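Local coordinates for Thiol:disulfide interchange protein (Klebsiella pneumoniae, PDB 6DXN) that probably acts as a periplasmic thiol-disulfide oxidoreductase of the DsbA type, exchanging disulfide bonds with partner proteins, at residues V26-F31 with S154-G159; Y161-A166 with N182-L187. All coordinates share one frame; numbering follows the deposited sequence.

In the fold
From the N terminus the chain first lays down strand 12-14, an outer strand of the sheet, then strand 25-29 near its middle. It leaves through a long excursion that contains strand 60-63 and a run of helices, and interaction 1 closes this loop of 122 residues, pairing 26-31 with 154-159. A tight turn leads straight into strand 161-163, the next strand of the same sheet. Interaction 2 then closes a short loop of 15 residues, bringing helix 173-188 back onto 161-166. The two contacts follow in series, neither nested nor crossed, and meet where Phe-155 O probably bonds Ile-163 N. Together they join the central strands to the C-terminal helix.

Interaction 1: V26-F31 with S154-G159; sequences VEFFSF and SFYVSG
Glu-27 and Phe-155 run alongside each other in the same direction on one face of the sheet, and the acid's aliphatic stem rests over the phenyl ring. Its CG sits 3.9 Å from the centroid of the Phe-155 ring, 18° off the ring normal, a CH-pi contact. With CG anti to the backbone N (chi1 170°) and the chain extended, the carboxylate runs on past the ring's far end, where Glu-27 CD meets Phe-155 CZ at 3.4 Å. Carboxylate and ring planes are only 20° apart, so the acid is laid almost flat along the aromatic. Lys-61 makes a weak, long ion pair with it, while helix 45-52 and Met-180 also pack on Phe-155.

Val-26, Phe-28, Ser-154 and Tyr-156 project from the opposite face. The Phe-28 and Tyr-156 rings stand nearly perpendicular, and Tyr-156 CD1 lies at the edge of the Phe-28 ring, close to its plane and 3.6 Å from Phe-28 CD2. Val-26 packs beside them, its CG1 3.9 Å from Tyr-156 CB.

Paired hydrogen bonds hold the backbones antiparallel on both sides of Glu-27 and Phe-155, a non-hydrogen-bonded pair. Tyr-156 N donates to Val-26 O at 2.9 Å and Val-26 N returns a bond to Tyr-156 O; Phe-28 N gives a bond of 2.7 Å to Ser-154 O, and Ser-154 N one to Phe-28 O. Beyond the paired strands, residues 30-31 lead toward Cys-33 and Cys-36, a CxxC at a helix start. This antiparallel pairing of two central strands belongs to the thioredoxin fold of the DsbA family, and the Glu-27 side chain lies near the probable redox centre, consistent with the buried acid of thioredoxin-like proteins.

Interaction 2: Y161-A166 with N182-L187; sequences YHINNA and NLVLFL
Ile-163 is the bump that fits among three helix side chains, Leu-183 and its neighbour Val-184 on one turn of helix 173-188 and Leu-187 on the next. Its CD1 pushes deepest, meeting Val-184 CG2 at 3.5 Å, the valine side chain coming almost square on to it. The CG2 branch faces Leu-183 tip to tip, 3.7 Å from Leu-183 CD2. The CG1 methylene that carries CD1 rests against Leu-187 CD1, also at 3.7 Å. Placing CG1 anti to the carbonyl carbon (chi1 -74°) turns the longer arm of Ile-163 into this hollow.

Leu-187 fills the neighbouring gap along the strand: its forked end straddles Tyr-161 CB, with CD1 and CD2 each 3.9 Å away, and CD2 slants in toward the start of the ring. The segments 161-163 and 182-187 run antiparallel, their short axes at 174° and 10.2 Å apart at the closest, and no hydrogen bond crosses between them.

Neighbours extend the same apolar layer, Phe-12 and Val-157 packing on Leu-187, and Met-180 and Phe-155 on Ile-163. The contact is helix-on-sheet packing, with the C-terminal helix lying against one face of the thioredoxin-fold sheet.

Interaction 1: V26-F31 with S154-G159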
# COMPACT_ATOMS: atom_id res chain seq x y z
N VAL A 26 -2.74 6.81 -2.30
CA VAL A 26 -2.50 5.82 -1.28
C VAL A 26 -3.20 4.51 -1.68
O VAL A 26 -4.32 4.53 -2.23
CB VAL A 26 -2.93 6.33 0.12
CG1 VAL A 26 -4.42 6.63 0.20
CG2 VAL A 26 -2.53 5.36 1.23
N GLU A 27 -2.50 3.41 -1.44
CA GLU A 27 -2.96 2.04 -1.64
C GLU A 27 -3.02 1.38 -0.27
O GLU A 27 -1.98 1.19 0.37
CB GLU A 27 -2.02 1.27 -2.58
CG GLU A 27 -2.30 -0.24 -2.67
CD GLU A 27 -1.26 -1.03 -3.46
OE1 GLU A 27 -0.21 -0.45 -3.81
OE2 GLU A 27 -1.51 -2.22 -3.74
N PHE A 28 -4.23 1.08 0.20
CA PHE A 28 -4.37 0.37 1.46
C PHE A 28 -4.14 -1.11 1.14
O PHE A 28 -4.69 -1.63 0.18
CB PHE A 28 -5.71 0.68 2.13
CG PHE A 28 -5.85 2.10 2.64
CD1 PHE A 28 -5.31 2.47 3.87
CD2 PHE A 28 -6.56 3.04 1.92
CE1 PHE A 28 -5.45 3.76 4.34
CE2 PHE A 28 -6.70 4.34 2.40
CZ PHE A 28 -6.15 4.69 3.61
N PHE A 29 -3.31 -1.77 1.94
CA PHE A 29 -3.01 -3.15 1.66
C PHE A 29 -2.77 -3.92 2.95
O PHE A 29 -2.68 -3.36 4.04
CB PHE A 29 -1.76 -3.22 0.76
CG PHE A 29 -0.46 -3.05 1.50
CD1 PHE A 29 -0.01 -1.79 1.88
CD2 PHE A 29 0.31 -4.16 1.82
CE1 PHE A 29 1.19 -1.65 2.57
CE2 PHE A 29 1.51 -4.01 2.50
CZ PHE A 29 1.94 -2.76 2.87
N SER A 30 -2.67 -5.25 2.80
CA SER A 30 -2.39 -6.14 3.88
C SER A 30 -1.41 -7.20 3.37
O SER A 30 -1.59 -7.73 2.27
CB SER A 30 -3.64 -6.77 4.43
OG SER A 30 -3.32 -7.74 5.41
N PHE A 31 -0.38 -7.48 4.16
CA PHE A 31 0.57 -8.48 3.75
C PHE A 31 -0.09 -9.87 3.72
O PHE A 31 0.51 -10.78 3.21
CB PHE A 31 1.81 -8.47 4.64
CG PHE A 31 2.79 -7.36 4.37
CD1 PHE A 31 3.63 -7.41 3.27
CD2 PHE A 31 2.91 -6.28 5.24
CE1 PHE A 31 4.55 -6.41 3.02
CE2 PHE A 31 3.83 -5.27 4.99
CZ PHE A 31 4.64 -5.33 3.88
N SER A 154 -6.69 -1.32 -1.90
CA SER A 154 -7.64 -0.26 -2.16
C SER A 154 -6.89 1.04 -2.47
O SER A 154 -6.13 1.52 -1.66
CB SER A 154 -8.58 -0.13 -1.00
OG SER A 154 -9.73 0.63 -1.33
N PHE A 155 -7.12 1.59 -3.67
CA PHE A 155 -6.45 2.83 -4.09
C PHE A 155 -7.40 4.03 -3.94
O PHE A 155 -8.58 3.95 -4.32
CB PHE A 155 -5.97 2.73 -5.54
CG PHE A 155 -4.93 1.67 -5.80
CD1 PHE A 155 -5.28 0.32 -5.81
CD2 PHE A 155 -3.62 2.01 -6.06
CE1 PHE A 155 -4.33 -0.65 -6.05
CE2 PHE A 155 -2.67 1.03 -6.31
CZ PHE A 155 -3.03 -0.30 -6.31
N TYR A 156 -6.87 5.12 -3.37
CA TYR A 156 -7.57 6.40 -3.18
C TYR A 156 -6.72 7.54 -3.75
O TYR A 156 -5.55 7.66 -3.43
CB TYR A 156 -7.86 6.66 -1.70
CG TYR A 156 -8.87 5.73 -1.08
CD1 TYR A 156 -8.51 4.45 -0.71
CD2 TYR A 156 -10.18 6.13 -0.86
CE1 TYR A 156 -9.43 3.58 -0.14
CE2 TYR A 156 -11.11 5.27 -0.29
CZ TYR A 156 -10.73 3.99 0.07
OH TYR A 156 -11.62 3.13 0.63
N VAL A 157 -7.35 8.37 -4.60
CA VAL A 157 -6.71 9.51 -5.22
C VAL A 157 -7.31 10.79 -4.62
O VAL A 157 -8.55 10.92 -4.51
CB VAL A 157 -6.86 9.47 -6.76
CG1 VAL A 157 -6.09 10.59 -7.44
CG2 VAL A 157 -6.45 8.13 -7.34
N SER A 158 -6.44 11.72 -4.19
CA SER A 158 -6.82 13.05 -3.62
C SER A 158 -7.82 12.90 -2.47
O SER A 158 -8.56 13.84 -2.14
CB SER A 158 -7.37 13.95 -4.70
OG SER A 158 -6.37 14.27 -5.66
N GLY A 159 -7.85 11.69 -1.88
CA GLY A 159 -8.72 11.36 -0.76
C GLY A 159 -10.20 11.46 -1.10
O GLY A 159 -11.02 11.48 -0.18

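Interaction 2: Y161-A166 with N182-L187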
# COMPACT_ATOMS: atom_id res chain seq x y z
N TYR A 161 -11.44 9.99 -4.58
CA TYR A 161 -11.80 9.01 -5.61
C TYR A 161 -11.21 7.63 -5.28
O TYR A 161 -9.99 7.46 -5.25
CB TYR A 161 -11.33 9.50 -6.98
CG TYR A 161 -11.74 10.92 -7.30
CD1 TYR A 161 -13.05 11.24 -7.62
CD2 TYR A 161 -10.81 11.96 -7.26
CE1 TYR A 161 -13.43 12.54 -7.90
CE2 TYR A 161 -11.18 13.26 -7.54
CZ TYR A 161 -12.49 13.56 -7.86
OH TYR A 161 -12.85 14.84 -8.14
N HIS A 162 -12.11 6.66 -5.02
CA HIS A 162 -11.76 5.26 -4.76
C HIS A 162 -11.94 4.45 -6.05
O HIS A 162 -13.04 4.37 -6.60
CB HIS A 162 -12.60 4.71 -3.59
CG HIS A 162 -12.48 3.24 -3.42
ND1 HIS A 162 -13.48 2.36 -3.81
CD2 HIS A 162 -11.48 2.47 -2.94
CE1 HIS A 162 -13.10 1.13 -3.56
NE2 HIS A 162 -11.88 1.17 -3.03
N ILE A 163 -10.84 3.86 -6.52
CA ILE A 163 -10.78 3.10 -7.76
C ILE A 163 -11.54 1.77 -7.64
O ILE A 163 -11.48 1.12 -6.62
CB ILE A 163 -9.31 2.87 -8.15
CG1 ILE A 163 -8.68 4.16 -8.68
CG2 ILE A 163 -9.18 1.71 -9.14
CD1 ILE A 163 -7.20 4.07 -9.00
N ASN A 164 -12.25 1.40 -8.72
CA ASN A 164 -12.95 0.12 -8.81
C ASN A 164 -12.04 -0.84 -9.58
O ASN A 164 -12.07 -0.89 -10.82
CB ASN A 164 -14.33 0.24 -9.45
CG ASN A 164 -15.05 -1.09 -9.55
OD1 ASN A 164 -14.49 -2.13 -9.21
ND2 ASN A 164 -16.27 -1.07 -10.05
N ASN A 165 -11.25 -1.61 -8.81
CA ASN A 165 -10.23 -2.54 -9.33
C ASN A 165 -10.77 -3.46 -10.43
O ASN A 165 -10.07 -3.71 -11.42
CB ASN A 165 -9.63 -3.43 -8.23
CG ASN A 165 -8.82 -2.66 -7.21
OD1 ASN A 165 -8.64 -1.45 -7.33
ND2 ASN A 165 -8.32 -3.35 -6.19
N ALA A 166 -11.99 -3.97 -10.26
CA ALA A 166 -12.56 -4.96 -11.19
C ALA A 166 -13.01 -4.32 -12.52
O ALA A 166 -13.23 -5.03 -13.49
CB ALA A 166 -13.71 -5.67 -10.52
N ASN A 182 -3.13 4.33 -15.87
CA ASN A 182 -3.82 5.33 -16.71
C ASN A 182 -4.97 5.95 -15.91
O ASN A 182 -5.09 7.18 -15.86
CB ASN A 182 -4.28 4.73 -18.03
CG ASN A 182 -3.15 4.52 -19.03
OD1 ASN A 182 -2.10 5.14 -18.92
ND2 ASN A 182 -3.38 3.67 -20.01
N LEU A 183 -5.79 5.10 -15.27
CA LEU A 183 -6.92 5.56 -14.45
C LEU A 183 -6.41 6.44 -13.29
O LEU A 183 -6.98 7.50 -13.02
CB LEU A 183 -7.71 4.37 -13.91
CG LEU A 183 -8.80 4.70 -12.89
CD1 LEU A 183 -9.82 5.68 -13.46
CD2 LEU A 183 -9.51 3.44 -12.42
N VAL A 184 -5.34 5.99 -12.61
CA VAL A 184 -4.77 6.77 -11.51
C VAL A 184 -4.45 8.18 -12.02
O VAL A 184 -4.84 9.18 -11.40
CB VAL A 184 -3.54 6.09 -10.87
CG1 VAL A 184 -2.65 7.07 -10.12
CG2 VAL A 184 -3.94 4.95 -9.95
N LEU A 185 -3.75 8.26 -13.16
CA LEU A 185 -3.36 9.55 -13.71
C LEU A 185 -4.59 10.40 -14.03
O LEU A 185 -4.61 11.59 -13.73
CB LEU A 185 -2.49 9.34 -14.95
CG LEU A 185 -1.05 8.92 -14.67
CD1 LEU A 185 -0.27 8.79 -15.98
CD2 LEU A 185 -0.36 9.93 -13.76
N PHE A 186 -5.60 9.77 -14.64
CA PHE A 186 -6.87 10.41 -15.01
C PHE A 186 -7.51 11.04 -13.76
O PHE A 186 -8.15 12.09 -13.85
CB PHE A 186 -7.82 9.39 -15.64
CG PHE A 186 -9.22 9.90 -15.90
CD1 PHE A 186 -10.19 9.85 -14.90
CD2 PHE A 186 -9.58 10.43 -17.13
CE1 PHE A 186 -11.47 10.32 -15.13
CE2 PHE A 186 -10.87 10.88 -17.36
CZ PHE A 186 -11.81 10.84 -16.36
N LEU A 187 -7.29 10.42 -12.60
CA LEU A 187 -7.88 10.93 -11.37
C LEU A 187 -7.03 12.05 -10.77
O LEU A 187 -7.58 12.98 -10.20
CB LEU A 187 -8.09 9.77 -10.38
CG LEU A 187 -9.22 8.81 -10.75
CD1 LEU A 187 -9.29 7.66 -9.76
CD2 LEU A 187 -10.55 9.54 -10.83